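Local coordinates for Lmo0651 protein (Listeria monocytogenes serovar 1/2a, PDB 6EP3) that controls expression of the Agr system and mediates virulence in Listeria, probably by binding specific DNA sites as a GntR-family transcription factor, at residues B[86-98]-B[140-153]. Numbering follows the deposited sequence.
Sequences TIEIFVDAAIAKA and LISFAENPYQVRIV
In the helical bundle of the FCD domain, helix 77-101 packs against the end of helix 126-142, the turn after it and the start of helix 147-163; residues 86-98 and 147-153 run roughly antiparallel (153°). Phe-90 is a knob in a hole formed by Ile-141, Gln-149, Ile-152 and Val-153, which approach its ring obliquely: CD2 lies 3.6 Å from Val-153 CG2, CE2 touches Ile-152 CG2, and CE1, across the ring from CD2, is 3.6 Å from Gln-149 CG. The Gln-149 amide plane is inclined 48° to the ring; its OE1 takes a 2.6 Å bond from a water that also donates to Phe-90 O, while NE2 is hydrogen-bonded to Thr-86 OG1 of the second subunit. Val-91 CG2 meets Ile-141 CG1 at 3.5 Å. The backbones come nearest where the CA atoms of Ala-94 and Ala-144 are 4.3 Å apart, their CB atoms 3.6 Å apart. Lys-97, fully extended with CG anti to the backbone N (chi1 -175°), donates from NZ to Ala-144 O at 3.2 Å, nearly head-on to the carbonyl. A second water joins NZ to Asn-146 ND2, and Glu-85 of the second subunit forms a salt bridge with NZ. The Phe-90 rings of both subunits meet, so this intrachain knob-into-hole packing adjoins the dimer interface of an all-helical FCD domain.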
ATOM      1  N   THR B  86       6.874   6.290  -6.155  1.00 46.00           N
ATOM      2  CA  THR B  86       6.001   6.179  -4.989  1.00 57.10           C
ATOM      3  C   THR B  86       6.781   6.425  -3.701  1.00 56.16           C
ATOM      4  O   THR B  86       6.365   7.219  -2.837  1.00 51.87           O
ATOM      5  CB  THR B  86       5.323   4.808  -4.967  1.00 56.84           C
ATOM      6  OG1 THR B  86       4.510   4.658  -6.141  1.00 57.77           O
ATOM      7  CG2 THR B  86       4.463   4.652  -3.719  1.00 41.25           C
ATOM      8  N   ILE B  87       7.935   5.765  -3.572  1.00 58.00           N
ATOM      9  CA  ILE B  87       8.772   5.942  -2.390  1.00 46.80           C
ATOM     10  C   ILE B  87       9.127   7.410  -2.201  1.00 47.97           C
ATOM     11  O   ILE B  87       9.066   7.940  -1.086  1.00 48.32           O
ATOM     12  CB  ILE B  87      10.032   5.065  -2.500  1.00 52.00           C
ATOM     13  CG1 ILE B  87       9.652   3.585  -2.452  1.00 52.50           C
ATOM     14  CG2 ILE B  87      11.025   5.399  -1.396  1.00 44.85           C
ATOM     15  CD1 ILE B  87      10.777   2.660  -2.821  1.00 55.88           C
ATOM     16  N   GLU B  88       9.466   8.099  -3.292  1.00 42.83           N
ATOM     17  CA  GLU B  88       9.984   9.456  -3.179  1.00 47.88           C
ATOM     18  C   GLU B  88       8.890  10.462  -2.857  1.00 57.92           C
ATOM     19  O   GLU B  88       9.126  11.407  -2.095  1.00 55.01           O
ATOM     20  CB  GLU B  88      10.699   9.852  -4.473  1.00 49.76           C
ATOM     21  CG  GLU B  88      11.223  11.282  -4.474  1.00 58.04           C
ATOM     22  CD  GLU B  88      11.882  11.673  -5.787  1.00 63.06           C
ATOM     23  OE1 GLU B  88      11.914  10.838  -6.717  1.00 69.43           O
ATOM     24  OE2 GLU B  88      12.374  12.817  -5.883  1.00 61.78           O
ATOM     25  N   ILE B  89       7.683  10.276  -3.397  1.00 59.24           N
ATOM     26  CA  ILE B  89       6.587  11.134  -2.958  1.00 51.05           C
ATOM     27  C   ILE B  89       6.337  10.935  -1.467  1.00 52.98           C
ATOM     28  O   ILE B  89       6.140  11.907  -0.723  1.00 57.42           O
ATOM     29  CB  ILE B  89       5.320  10.937  -3.818  1.00 50.93           C
ATOM     30  CG1 ILE B  89       4.607   9.620  -3.536  1.00 51.64           C
ATOM     31  CG2 ILE B  89       5.657  11.053  -5.298  1.00 50.73           C
ATOM     32  CD1 ILE B  89       3.334   9.466  -4.319  1.00 55.14           C
ATOM     33  N   PHE B  90       6.378   9.680  -0.996  1.00 45.98           N
ATOM     34  CA  PHE B  90       6.204   9.443   0.438  1.00 53.58           C
ATOM     35  C   PHE B  90       7.293  10.134   1.266  1.00 55.68           C
ATOM     36  O   PHE B  90       6.998  10.769   2.287  1.00 53.00           O
ATOM     37  CB  PHE B  90       6.183   7.944   0.726  1.00 60.79           C
ATOM     38  CG  PHE B  90       4.829   7.323   0.569  1.00 70.27           C
ATOM     39  CD1 PHE B  90       3.710   7.925   1.120  1.00 80.92           C
ATOM     40  CD2 PHE B  90       4.672   6.139  -0.130  1.00 73.77           C
ATOM     41  CE1 PHE B  90       2.459   7.357   0.973  1.00 84.17           C
ATOM     42  CE2 PHE B  90       3.424   5.565  -0.277  1.00 80.67           C
ATOM     43  CZ  PHE B  90       2.316   6.176   0.275  1.00 84.78           C
ATOM     44  N   VAL B  91       8.553  10.027   0.840  1.00 54.46           N
ATOM     45  CA  VAL B  91       9.659  10.606   1.610  1.00 53.85           C
ATOM     46  C   VAL B  91       9.545  12.127   1.650  1.00 54.15           C
ATOM     47  O   VAL B  91       9.676  12.758   2.713  1.00 52.39           O
ATOM     48  CB  VAL B  91      11.015  10.167   1.026  1.00 49.08           C
ATOM     49  CG1 VAL B  91      12.158  10.886   1.729  1.00 47.91           C
ATOM     50  CG2 VAL B  91      11.191   8.663   1.125  1.00 47.42           C
ATOM     51  N   ASP B  92       9.321  12.741   0.486  1.00 57.30           N
ATOM     52  CA  ASP B  92       9.238  14.194   0.424  1.00 56.61           C
ATOM     53  C   ASP B  92       8.068  14.714   1.245  1.00 57.91           C
ATOM     54  O   ASP B  92       8.209  15.704   1.973  1.00 63.82           O
ATOM     55  CB  ASP B  92       9.127  14.653  -1.029  1.00 54.38           C
ATOM     56  CG  ASP B  92       9.124  16.162  -1.159  1.00 63.12           C
ATOM     57  OD1 ASP B  92      10.196  16.775  -0.963  1.00 62.17           O
ATOM     58  OD2 ASP B  92       8.053  16.735  -1.451  1.00 66.06           O
ATOM     59  N   ALA B  93       6.903  14.063   1.148  1.00 54.27           N
ATOM     60  CA  ALA B  93       5.762  14.502   1.944  1.00 55.18           C
ATOM     61  C   ALA B  93       6.014  14.301   3.433  1.00 54.64           C
ATOM     62  O   ALA B  93       5.573  15.111   4.253  1.00 60.92           O
ATOM     63  CB  ALA B  93       4.494  13.772   1.507  1.00 42.76           C
ATOM     64  N   ALA B  94       6.721  13.232   3.804  1.00 51.55           N
ATOM     65  CA  ALA B  94       7.062  13.031   5.208  1.00 53.77           C
ATOM     66  C   ALA B  94       7.897  14.188   5.730  1.00 54.60           C
ATOM     67  O   ALA B  94       7.606  14.754   6.794  1.00 43.40           O
ATOM     68  CB  ALA B  94       7.812  11.710   5.385  1.00 45.95           C
ATOM     69  N   ILE B  95       8.941  14.558   4.987  1.00 50.36           N
ATOM     70  CA  ILE B  95       9.805  15.646   5.436  1.00 51.39           C
ATOM     71  C   ILE B  95       9.030  16.959   5.476  1.00 52.00           C
ATOM     72  O   ILE B  95       9.163  17.749   6.420  1.00 53.88           O
ATOM     73  CB  ILE B  95      11.062  15.736   4.551  1.00 55.32           C
ATOM     74  CG1 ILE B  95      11.850  14.430   4.632  1.00 45.26           C
ATOM     75  CG2 ILE B  95      11.959  16.866   5.004  1.00 50.28           C
ATOM     76  CD1 ILE B  95      12.061  13.950   6.052  1.00 47.92           C
ATOM     77  N   ALA B  96       8.183  17.198   4.473  1.00 56.21           N
ATOM     78  CA  ALA B  96       7.399  18.428   4.443  1.00 58.34           C
ATOM     79  C   ALA B  96       6.452  18.509   5.637  1.00 52.71           C
ATOM     80  O   ALA B  96       6.333  19.557   6.281  1.00 55.71           O
ATOM     81  CB  ALA B  96       6.622  18.521   3.128  1.00 51.50           C
ATOM     82  N   LYS B  97       5.759  17.410   5.939  1.00 46.84           N
ATOM     83  CA  LYS B  97       4.834  17.407   7.066  1.00 51.95           C
ATOM     84  C   LYS B  97       5.569  17.610   8.382  1.00 60.15           C
ATOM     85  O   LYS B  97       5.140  18.409   9.224  1.00 61.31           O
ATOM     86  CB  LYS B  97       4.039  16.102   7.089  1.00 49.81           C
ATOM     87  CG  LYS B  97       2.952  16.056   8.157  1.00 50.76           C
ATOM     88  CD  LYS B  97       2.319  14.675   8.244  1.00 60.35           C
ATOM     89  CE  LYS B  97       1.276  14.607   9.353  1.00 58.54           C
ATOM     90  NZ  LYS B  97       0.808  13.212   9.575  1.00 57.16           N
ATOM     91  N   ALA B  98       6.684  16.901   8.577  1.00 61.12           N
ATOM     92  CA  ALA B  98       7.433  17.049   9.820  1.00 61.21           C
ATOM     93  C   ALA B  98       7.918  18.480   9.998  1.00 58.19           C
ATOM     94  O   ALA B  98       7.804  19.049  11.091  1.00 49.81           O
ATOM     95  CB  ALA B  98       8.612  16.075   9.847  1.00 54.86           C
ATOM     96  N   LEU B 140      13.177   7.943   7.350  1.00 44.20           N
ATOM     97  CA  LEU B 140      12.746   9.207   6.758  1.00 51.94           C
ATOM     98  C   LEU B 140      11.226   9.270   6.638  1.00 60.54           C
ATOM     99  O   LEU B 140      10.603  10.279   6.989  1.00 59.26           O
ATOM    100  CB  LEU B 140      13.378   9.383   5.378  1.00 54.03           C
ATOM    101  CG  LEU B 140      14.843   9.799   5.347  1.00 55.17           C
ATOM    102  CD1 LEU B 140      15.283   9.998   3.909  1.00 47.81           C
ATOM    103  CD2 LEU B 140      15.040  11.068   6.153  1.00 58.57           C
ATOM    104  N   ILE B 141      10.614   8.182   6.171  1.00 61.09           N
ATOM    105  CA  ILE B 141       9.165   8.178   5.967  1.00 53.66           C
ATOM    106  C   ILE B 141       8.430   8.174   7.301  1.00 60.42           C
ATOM    107  O   ILE B 141       7.389   8.825   7.456  1.00 59.74           O
ATOM    108  CB  ILE B 141       8.754   6.987   5.088  1.00 47.76           C
ATOM    109  CG1 ILE B 141       9.379   7.135   3.706  1.00 48.86           C
ATOM    110  CG2 ILE B 141       7.234   6.893   4.986  1.00 40.89           C
ATOM    111  CD1 ILE B 141       8.957   6.085   2.734  1.00 51.71           C
ATOM    112  N   SER B 142       8.958   7.447   8.286  1.00 55.56           N
ATOM    113  CA  SER B 142       8.358   7.413   9.609  1.00 53.35           C
ATOM    114  C   SER B 142       8.373   8.779  10.259  1.00 51.25           C
ATOM    115  O   SER B 142       7.588   9.029  11.179  1.00 56.58           O
ATOM    116  CB  SER B 142       9.100   6.420  10.501  1.00 46.96           C
ATOM    117  OG  SER B 142      10.218   7.043  11.115  1.00 45.38           O
ATOM    118  N   PHE B 143       9.254   9.669   9.800  1.00 53.49           N
ATOM    119  CA  PHE B 143       9.196  11.038  10.302  1.00 55.61           C
ATOM    120  C   PHE B 143       7.819  11.675  10.109  1.00 67.85           C
ATOM    121  O   PHE B 143       7.501  12.652  10.796  1.00 71.57           O
ATOM    122  CB  PHE B 143      10.273  11.898   9.636  1.00 55.26           C
ATOM    123  CG  PHE B 143      11.671  11.593  10.112  1.00 52.24           C
ATOM    124  CD1 PHE B 143      11.880  10.785  11.218  1.00 52.67           C
ATOM    125  CD2 PHE B 143      12.770  12.121   9.455  1.00 60.12           C
ATOM    126  CE1 PHE B 143      13.164  10.505  11.660  1.00 62.72           C
ATOM    127  CE2 PHE B 143      14.050  11.848   9.888  1.00 62.46           C
ATOM    128  CZ  PHE B 143      14.249  11.036  10.995  1.00 69.63           C
ATOM    129  N   ALA B 144       6.989  11.148   9.205  1.00 61.11           N
ATOM    130  CA  ALA B 144       5.629  11.652   9.057  1.00 63.80           C
ATOM    131  C   ALA B 144       4.681  11.140  10.131  1.00 57.91           C
ATOM    132  O   ALA B 144       3.564  11.657  10.237  1.00 54.82           O
ATOM    133  CB  ALA B 144       5.062  11.289   7.680  1.00 61.87           C
ATOM    134  N   GLU B 145       5.091  10.143  10.920  1.00 58.11           N
ATOM    135  CA  GLU B 145       4.213   9.501  11.898  1.00 65.56           C
ATOM    136  C   GLU B 145       2.959   8.945  11.225  1.00 63.75           C
ATOM    137  O   GLU B 145       1.828   9.250  11.602  1.00 62.80           O
ATOM    138  CB  GLU B 145       3.869  10.438  13.059  1.00 71.57           C
ATOM    139  CG  GLU B 145       5.064  10.708  13.969  1.00 89.34           C
ATOM    140  CD  GLU B 145       5.194  12.155  14.384  1.00 97.74           C
ATOM    141  OE1 GLU B 145       5.816  12.926  13.627  1.00102.35           O
ATOM    142  OE2 GLU B 145       4.684  12.516  15.466  1.00101.18           O
ATOM    143  N   ASN B 146       3.185   8.117  10.205  1.00 62.28           N
ATOM    144  CA  ASN B 146       2.107   7.500   9.436  1.00 48.78           C
ATOM    145  C   ASN B 146       2.472   6.036   9.219  1.00 49.24           C
ATOM    146  O   ASN B 146       3.105   5.661   8.216  1.00 61.22           O
ATOM    147  CB  ASN B 146       1.884   8.227   8.111  1.00 47.06           C
ATOM    148  CG  ASN B 146       0.480   8.056   7.592  1.00 56.44           C
ATOM    149  OD1 ASN B 146      -0.125   6.998   7.756  1.00 56.44           O
ATOM    150  ND2 ASN B 146      -0.049   9.097   6.958  1.00 55.14           N
ATOM    151  N   PRO B 147       2.074   5.172  10.157  1.00 47.33           N
ATOM    152  CA  PRO B 147       2.409   3.747  10.033  1.00 53.58           C
ATOM    153  C   PRO B 147       1.830   3.102   8.789  1.00 58.87           C
ATOM    154  O   PRO B 147       2.414   2.136   8.281  1.00 65.08           O
ATOM    155  CB  PRO B 147       1.817   3.138  11.313  1.00 54.23           C
ATOM    156  CG  PRO B 147       1.709   4.292  12.273  1.00 49.32           C
ATOM    157  CD  PRO B 147       1.397   5.484  11.425  1.00 47.87           C
ATOM    158  N   TYR B 148       0.689   3.591   8.292  1.00 49.73           N
ATOM    159  CA  TYR B 148       0.165   3.071   7.032  1.00 51.12           C
ATOM    160  C   TYR B 148       1.179   3.265   5.913  1.00 47.70           C
ATOM    161  O   TYR B 148       1.440   2.346   5.124  1.00 56.80           O
ATOM    162  CB  TYR B 148      -1.160   3.751   6.680  1.00 55.62           C
ATOM    163  CG  TYR B 148      -2.247   3.541   7.708  1.00 51.48           C
ATOM    164  CD1 TYR B 148      -2.632   4.568   8.560  1.00 52.80           C
ATOM    165  CD2 TYR B 148      -2.895   2.319   7.816  1.00 47.66           C
ATOM    166  CE1 TYR B 148      -3.628   4.378   9.501  1.00 52.97           C
ATOM    167  CE2 TYR B 148      -3.888   2.118   8.755  1.00 50.58           C
ATOM    168  CZ  TYR B 148      -4.249   3.152   9.593  1.00 53.16           C
ATOM    169  OH  TYR B 148      -5.236   2.955  10.526  1.00 59.82           O
ATOM    170  N   GLN B 149       1.773   4.458   5.842  1.00 44.02           N
ATOM    171  CA  GLN B 149       2.771   4.726   4.816  1.00 44.79           C
ATOM    172  C   GLN B 149       4.008   3.871   5.024  1.00 54.78           C
ATOM    173  O   GLN B 149       4.606   3.385   4.052  1.00 54.21           O
ATOM    174  CB  GLN B 149       3.135   6.209   4.809  1.00 42.07           C
ATOM    175  CG  GLN B 149       1.951   7.137   4.565  1.00 46.26           C
ATOM    176  CD  GLN B 149       2.352   8.599   4.579  1.00 56.99           C
ATOM    177  OE1 GLN B 149       3.455   8.946   5.004  1.00 52.33           O
ATOM    178  NE2 GLN B 149       1.462   9.466   4.099  1.00 49.80           N
ATOM    179  N   VAL B 150       4.407   3.671   6.285  1.00 56.25           N
ATOM    180  CA  VAL B 150       5.558   2.806   6.545  1.00 49.87           C
ATOM    181  C   VAL B 150       5.296   1.389   6.037  1.00 44.91           C
ATOM    182  O   VAL B 150       6.151   0.785   5.377  1.00 44.52           O
ATOM    183  CB  VAL B 150       5.916   2.817   8.043  1.00 64.11           C
ATOM    184  CG1 VAL B 150       6.991   1.771   8.342  1.00 52.60           C
ATOM    185  CG2 VAL B 150       6.380   4.204   8.467  1.00 65.27           C
ATOM    186  N   ARG B 151       4.108   0.844   6.312  1.00 50.09           N
ATOM    187  CA  ARG B 151       3.793  -0.515   5.872  1.00 53.90           C
ATOM    188  C   ARG B 151       3.724  -0.606   4.350  1.00 53.30           C
ATOM    189  O   ARG B 151       4.166  -1.599   3.755  1.00 59.69           O
ATOM    190  CB  ARG B 151       2.469  -0.980   6.478  1.00 52.12           C
ATOM    191  CG  ARG B 151       2.462  -1.119   7.992  1.00 64.91           C
ATOM    192  CD  ARG B 151       1.113  -1.643   8.474  1.00 74.51           C
ATOM    193  NE  ARG B 151       0.241  -0.581   8.973  1.00 80.76           N
ATOM    194  CZ  ARG B 151       0.263  -0.104  10.211  1.00 79.74           C
ATOM    195  NH1 ARG B 151       1.117  -0.592  11.097  1.00 82.34           N
ATOM    196  NH2 ARG B 151      -0.574   0.864  10.562  1.00 84.73           N
ATOM    197  N   ILE B 152       3.157   0.415   3.705  1.00 44.84           N
ATOM    198  CA  ILE B 152       3.101   0.432   2.244  1.00 48.34           C
ATOM    199  C   ILE B 152       4.507   0.377   1.660  1.00 51.59           C
ATOM    200  O   ILE B 152       4.804  -0.423   0.759  1.00 60.26           O
ATOM    201  CB  ILE B 152       2.336   1.676   1.757  1.00 52.82           C
ATOM    202  CG1 ILE B 152       0.836   1.525   2.022  1.00 48.55           C
ATOM    203  CG2 ILE B 152       2.617   1.949   0.286  1.00 54.32           C
ATOM    204  CD1 ILE B 152       0.088   2.843   1.993  1.00 41.26           C
ATOM    205  N   VAL B 153       5.401   1.224   2.172  1.00 56.91           N
ATOM    206  CA  VAL B 153       6.751   1.250   1.624  1.00 56.19           C
ATOM    207  C   VAL B 153       7.511  -0.020   1.979  1.00 51.57           C
ATOM    208  O   VAL B 153       8.372  -0.464   1.213  1.00 62.71           O
ATOM    209  CB  VAL B 153       7.484   2.516   2.092  1.00 54.95           C
ATOM    210  CG1 VAL B 153       8.875   2.579   1.492  1.00 55.22           C
ATOM    211  CG2 VAL B 153       6.677   3.736   1.682  1.00 59.38           C
TER
HETATM  212  O   HOH W   1       4.573  11.081   3.942  1.00 42.51           O
HETATM  213  O   HOH W   2       0.611  11.719   7.036  1.00 50.85           O